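Local coordinates for protein carbohydrate esterase family 2 (CE2) (Chaetomium olivicolor, PDB 4XVH) that probably removes acetyl groups from xylan, pairing an SGNH-type esterase domain with a beta-sandwich carbohydrate-binding domain, at residues P247-S260 against L285-Q297. Numbering follows the deposited sequence.
Sequences PRAHFFLLNSPMLS and LGAKAHFVDWPTQ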
loop_
_atom_site.group_PDB
_atom_site.type_symbol
_atom_site.label_atom_id
_atom_site.label_comp_id
_atom_site.label_asym_id
_atom_site.label_seq_id
_atom_site.Cartn_x
_atom_site.Cartn_y
_atom_site.Cartn_z
ATOM N N PRO A 247 7.840 18.133 5.521
ATOM C CA PRO A 247 7.222 19.439 5.248
ATOM C C PRO A 247 7.192 19.827 3.771
ATOM O O PRO A 247 6.359 20.643 3.378
ATOM C CB PRO A 247 8.108 20.418 6.023
ATOM C CG PRO A 247 9.397 19.714 6.167
ATOM C CD PRO A 247 9.100 18.250 6.265
ATOM N N ARG A 248 8.099 19.283 2.972
ATOM C CA ARG A 248 8.168 19.679 1.566
ATOM C C ARG A 248 7.345 18.750 0.662
ATOM O O ARG A 248 7.289 18.951 -0.535
ATOM C CB ARG A 248 9.619 19.688 1.082
ATOM C CG ARG A 248 10.543 20.714 1.763
ATOM C CD ARG A 248 12.022 20.445 1.396
ATOM N NE ARG A 248 12.521 19.158 1.911
ATOM C CZ ARG A 248 12.630 18.024 1.206
ATOM N NH1 ARG A 248 12.272 17.975 -0.081
ATOM N NH2 ARG A 248 13.095 16.922 1.795
ATOM N N ALA A 249 6.734 17.711 1.207
ATOM C CA ALA A 249 6.053 16.761 0.316
ATOM C C ALA A 249 4.801 17.367 -0.297
ATOM O O ALA A 249 4.138 18.191 0.345
ATOM C CB ALA A 249 5.674 15.487 1.077
ATOM N N HIS A 250 4.460 16.945 -1.515
ATOM C CA HIS A 250 3.131 17.217 -2.049
ATOM C C HIS A 250 2.180 16.092 -1.653
ATOM O O HIS A 250 2.582 14.925 -1.587
ATOM C CB HIS A 250 3.162 17.372 -3.566
ATOM C CG HIS A 250 3.734 18.684 -4.006
ATOM N ND1 HIS A 250 3.005 19.621 -4.702
ATOM C CD2 HIS A 250 4.963 19.226 -3.822
ATOM C CE1 HIS A 250 3.754 20.692 -4.921
ATOM N NE2 HIS A 250 4.953 20.467 -4.414
ATOM N N PHE A 251 0.922 16.445 -1.392
ATOM C CA PHE A 251 -0.054 15.452 -0.950
ATOM C C PHE A 251 -1.137 15.254 -2.011
ATOM O O PHE A 251 -1.657 16.237 -2.587
ATOM C CB PHE A 251 -0.667 15.884 0.401
ATOM C CG PHE A 251 0.314 15.795 1.542
ATOM C CD1 PHE A 251 1.317 16.745 1.675
ATOM C CD2 PHE A 251 0.275 14.712 2.421
ATOM C CE1 PHE A 251 2.240 16.673 2.694
ATOM C CE2 PHE A 251 1.185 14.606 3.446
ATOM C CZ PHE A 251 2.190 15.586 3.584
ATOM N N PHE A 252 -1.481 13.989 -2.245
ATOM C CA PHE A 252 -2.436 13.587 -3.264
ATOM C C PHE A 252 -3.581 12.846 -2.589
ATOM O O PHE A 252 -3.428 11.701 -2.136
ATOM C CB PHE A 252 -1.720 12.749 -4.338
ATOM C CG PHE A 252 -0.657 13.552 -5.047
ATOM C CD1 PHE A 252 0.626 13.657 -4.501
ATOM C CD2 PHE A 252 -0.974 14.339 -6.149
ATOM C CE1 PHE A 252 1.599 14.465 -5.085
ATOM C CE2 PHE A 252 0.031 15.163 -6.753
ATOM C CZ PHE A 252 1.307 15.203 -6.213
ATOM N N LEU A 253 -4.721 13.529 -2.517
ATOM C CA LEU A 253 -5.897 13.064 -1.785
ATOM C C LEU A 253 -6.958 12.537 -2.745
ATOM O O LEU A 253 -7.494 13.275 -3.573
ATOM C CB LEU A 253 -6.469 14.203 -0.929
ATOM C CG LEU A 253 -5.457 14.971 -0.066
ATOM C CD1 LEU A 253 -6.148 15.984 0.882
ATOM C CD2 LEU A 253 -4.551 14.074 0.751
ATOM N N LEU A 254 -7.243 11.254 -2.652
ATOM C CA LEU A 254 -8.134 10.610 -3.620
ATOM C C LEU A 254 -9.503 10.309 -3.037
ATOM O O LEU A 254 -9.623 9.948 -1.875
ATOM C CB LEU A 254 -7.542 9.282 -4.121
ATOM C CG LEU A 254 -6.438 9.274 -5.185
ATOM C CD1 LEU A 254 -5.118 9.850 -4.665
ATOM C CD2 LEU A 254 -6.251 7.805 -5.714
ATOM N N ASN A 255 -10.533 10.406 -3.868
ATOM C CA ASN A 255 -11.820 9.912 -3.474
ATOM C C ASN A 255 -11.914 8.425 -3.876
ATOM O O ASN A 255 -10.985 7.844 -4.470
ATOM C CB ASN A 255 -12.937 10.760 -4.100
ATOM C CG ASN A 255 -12.808 10.865 -5.594
ATOM O OD1 ASN A 255 -12.013 10.159 -6.187
ATOM N ND2 ASN A 255 -13.601 11.748 -6.214
ATOM N N SER A 256 -13.034 7.814 -3.564
ATOM C CA SER A 256 -13.124 6.354 -3.593
ATOM C C SER A 256 -13.819 5.791 -4.826
ATOM O O SER A 256 -14.959 6.158 -5.113
ATOM C CB SER A 256 -13.885 5.874 -2.364
ATOM O OG SER A 256 -14.127 4.496 -2.489
ATOM N N PRO A 257 -13.159 4.854 -5.519
ATOM C CA PRO A 257 -13.785 4.133 -6.636
ATOM C C PRO A 257 -14.926 3.212 -6.173
ATOM O O PRO A 257 -15.708 2.755 -7.008
ATOM C CB PRO A 257 -12.623 3.305 -7.210
ATOM C CG PRO A 257 -11.781 2.982 -5.983
ATOM C CD PRO A 257 -11.819 4.311 -5.206
ATOM N N MET A 258 -15.018 2.949 -4.863
ATOM C CA MET A 258 -16.085 2.103 -4.330
ATOM C C MET A 258 -17.286 2.883 -3.810
ATOM O O MET A 258 -18.323 2.277 -3.548
ATOM C CB MET A 258 -15.546 1.199 -3.209
ATOM C CG MET A 258 -14.525 0.189 -3.714
ATOM S SD MET A 258 -13.741 -0.895 -2.476
ATOM C CE MET A 258 -15.157 -1.935 -2.013
ATOM N N LEU A 259 -17.172 4.199 -3.634
ATOM C CA LEU A 259 -18.352 4.973 -3.224
ATOM C C LEU A 259 -19.087 5.472 -4.456
ATOM O O LEU A 259 -18.461 5.741 -5.490
ATOM C CB LEU A 259 -17.963 6.151 -2.332
ATOM C CG LEU A 259 -17.317 5.752 -1.002
ATOM C CD1 LEU A 259 -16.996 6.998 -0.183
ATOM C CD2 LEU A 259 -18.245 4.817 -0.232
ATOM N N SER A 260 -20.411 5.588 -4.353
ATOM C CA SER A 260 -21.220 6.112 -5.448
ATOM C C SER A 260 -22.211 7.123 -4.901
ATOM O O SER A 260 -22.281 7.323 -3.678
ATOM C CB SER A 260 -21.964 4.988 -6.171
ATOM O OG SER A 260 -23.013 4.523 -5.364
ATOM N N LEU A 285 -5.472 23.207 2.865
ATOM C CA LEU A 285 -4.075 22.790 3.001
ATOM C C LEU A 285 -3.109 23.601 2.147
ATOM O O LEU A 285 -1.920 23.659 2.433
ATOM C CB LEU A 285 -3.939 21.307 2.657
ATOM C CG LEU A 285 -4.494 20.363 3.718
ATOM C CD1 LEU A 285 -4.644 18.934 3.136
ATOM C CD2 LEU A 285 -3.639 20.364 4.985
ATOM N N GLY A 286 -3.615 24.205 1.088
ATOM C CA GLY A 286 -2.771 25.019 0.234
ATOM C C GLY A 286 -2.191 24.305 -0.978
ATOM O O GLY A 286 -2.604 23.200 -1.362
ATOM N N ALA A 287 -1.195 24.957 -1.564
ATOM C CA ALA A 287 -0.691 24.611 -2.880
ATOM C C ALA A 287 0.008 23.237 -2.970
ATOM O O ALA A 287 0.126 22.677 -4.056
ATOM C CB ALA A 287 0.265 25.729 -3.367
ATOM N N LYS A 288 0.471 22.684 -1.857
ATOM C CA LYS A 288 1.129 21.380 -1.934
ATOM C C LYS A 288 0.146 20.216 -1.756
ATOM O O LYS A 288 0.544 19.060 -1.765
ATOM C CB LYS A 288 2.249 21.291 -0.904
ATOM C CG LYS A 288 3.466 22.137 -1.306
ATOM C CD LYS A 288 4.553 22.064 -0.280
ATOM C CE LYS A 288 5.509 23.261 -0.397
ATOM N NZ LYS A 288 6.241 23.226 -1.687
ATOM N N ALA A 289 -1.137 20.532 -1.611
ATOM C CA ALA A 289 -2.186 19.510 -1.577
ATOM C C ALA A 289 -2.894 19.461 -2.917
ATOM O O ALA A 289 -3.115 20.498 -3.542
ATOM C CB ALA A 289 -3.186 19.796 -0.477
ATOM N N HIS A 290 -3.300 18.267 -3.329
ATOM C CA HIS A 290 -3.890 18.074 -4.646
ATOM C C HIS A 290 -4.998 17.056 -4.572
ATOM O O HIS A 290 -4.792 15.963 -4.014
ATOM C CB HIS A 290 -2.827 17.589 -5.641
ATOM C CG HIS A 290 -1.596 18.436 -5.659
ATOM N ND1 HIS A 290 -1.459 19.525 -6.495
ATOM C CD2 HIS A 290 -0.454 18.365 -4.937
ATOM C CE1 HIS A 290 -0.286 20.101 -6.274
ATOM N NE2 HIS A 290 0.351 19.400 -5.348
ATOM N N PHE A 291 -6.146 17.372 -5.177
ATOM C CA PHE A 291 -7.230 16.380 -5.286
ATOM C C PHE A 291 -7.059 15.527 -6.524
ATOM O O PHE A 291 -6.768 16.034 -7.615
ATOM C CB PHE A 291 -8.614 17.061 -5.322
ATOM C CG PHE A 291 -9.716 16.179 -5.898
ATOM C CD1 PHE A 291 -10.218 15.113 -5.177
ATOM C CD2 PHE A 291 -10.252 16.437 -7.176
ATOM C CE1 PHE A 291 -11.238 14.293 -5.723
ATOM C CE2 PHE A 291 -11.274 15.646 -7.703
ATOM C CZ PHE A 291 -11.762 14.586 -6.973
ATOM N N VAL A 292 -7.211 14.219 -6.368
ATOM C CA VAL A 292 -7.076 13.337 -7.516
ATOM C C VAL A 292 -8.361 12.502 -7.578
ATOM O O VAL A 292 -8.697 11.782 -6.637
ATOM C CB VAL A 292 -5.798 12.425 -7.408
ATOM C CG1 VAL A 292 -5.765 11.408 -8.568
ATOM C CG2 VAL A 292 -4.517 13.279 -7.357
ATOM N N ASP A 293 -9.097 12.616 -8.680
ATOM C CA ASP A 293 -10.366 11.904 -8.811
ATOM C C ASP A 293 -10.163 10.442 -9.161
ATOM O O ASP A 293 -9.256 10.112 -9.909
ATOM C CB ASP A 293 -11.237 12.572 -9.875
ATOM C CG ASP A 293 -12.608 11.981 -9.950
ATOM O OD1 ASP A 293 -13.286 11.828 -8.898
ATOM O OD2 ASP A 293 -13.017 11.667 -11.085
ATOM N N TRP A 294 -11.004 9.578 -8.597
ATOM C CA TRP A 294 -11.082 8.189 -8.998
ATOM C C TRP A 294 -12.562 7.885 -9.248
ATOM O O TRP A 294 -13.348 7.696 -8.316
ATOM C CB TRP A 294 -10.477 7.254 -7.930
ATOM C CG TRP A 294 -10.189 5.857 -8.423
ATOM C CD1 TRP A 294 -10.654 5.274 -9.571
ATOM C CD2 TRP A 294 -9.341 4.877 -7.785
ATOM N NE1 TRP A 294 -10.142 3.983 -9.690
ATOM C CE2 TRP A 294 -9.338 3.719 -8.608
ATOM C CE3 TRP A 294 -8.581 4.874 -6.600
ATOM C CZ2 TRP A 294 -8.602 2.556 -8.287
ATOM C CZ3 TRP A 294 -7.848 3.721 -6.276
ATOM C CH2 TRP A 294 -7.871 2.577 -7.126
ATOM N N PRO A 295 -12.959 7.900 -10.523
ATOM C CA PRO A 295 -14.370 7.696 -10.863
ATOM C C PRO A 295 -14.867 6.357 -10.307
ATOM O O PRO A 295 -14.122 5.372 -10.284
ATOM C CB PRO A 295 -14.380 7.705 -12.387
ATOM C CG PRO A 295 -13.145 8.419 -12.789
ATOM C CD PRO A 295 -12.120 8.173 -11.703
ATOM N N THR A 296 -16.097 6.355 -9.809
ATOM C CA THR A 296 -16.751 5.132 -9.346
ATOM C C THR A 296 -16.535 4.045 -10.379
ATOM O O THR A 296 -16.731 4.264 -11.556
ATOM C CB THR A 296 -18.263 5.354 -9.126
ATOM O OG1 THR A 296 -18.452 6.402 -8.158
ATOM C CG2 THR A 296 -18.938 4.065 -8.626
ATOM N N GLN A 297 -16.106 2.873 -9.937
ATOM C CA GLN A 297 -15.730 1.796 -10.851
ATOM C C GLN A 297 -16.952 1.204 -11.565
ATOM O O GLN A 297 -18.096 1.453 -11.163
ATOM C CB GLN A 297 -14.993 0.709 -10.052
ATOM C CG GLN A 297 -15.848 0.121 -8.915
ATOM C CD GLN A 297 -15.088 -0.941 -8.094
ATOM O OE1 GLN A 297 -14.009 -1.410 -8.498
ATOM N NE2 GLN A 297 -15.643 -1.303 -6.940
#
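H250 and H290 meet rim to rim through their ring nitrogens. ND1 of H250 lies 2.7 Å from NE2 of H290, a nearly straight hydrogen bond (174°) in which either ring could be the donor. The ring planes are turned only 15° apart. K288 lays CG over one face of the H250 ring, a CH-pi contact. On the H290 side, F252 runs alongside in a nearly parallel but slid-apart pair, CE2 of F252 to CD2 of H290 3.7 Å. V292 CG2 touches the edge of the F252 ring.

The strands pair in parallel. F251 N bonds to K288 O, L253 N to H290 O and V292 N to L253 O.

Past the strand ends, the N255 amide grips two partners across the contact. Its OD1 takes W294 N on a lone pair at 2.7 Å, and its ND2 gives an in-plane bond to D293 OD1, also 2.7 Å. CG of N255 sits between its backbone N and carbonyl carbon (chi1 54°), which turns the amide toward D293 and W294. ND2 sits at the edge of the F291 ring, the two planes almost at right angles. T275 OG1 is a further partner of ND2. CB, CG and CD of P257 lie over one face of the W294 indole, with CB in CH-pi contact 3.5 Å from the centre of the five-membered ring. Q297 N then bonds to P257 O, and T296 OG1 to L259 O.

Strand 289-292 is the outermost strand of the parallel sheet of the SGNH hydrolase fold; 250-254 lies between it and 207-211. Helix 270-285 links the two in a beta-alpha-beta unit. Helix 309-327 packs on the face bearing F252, L254 and V292. Helix 228-243 meets F251 on the other face.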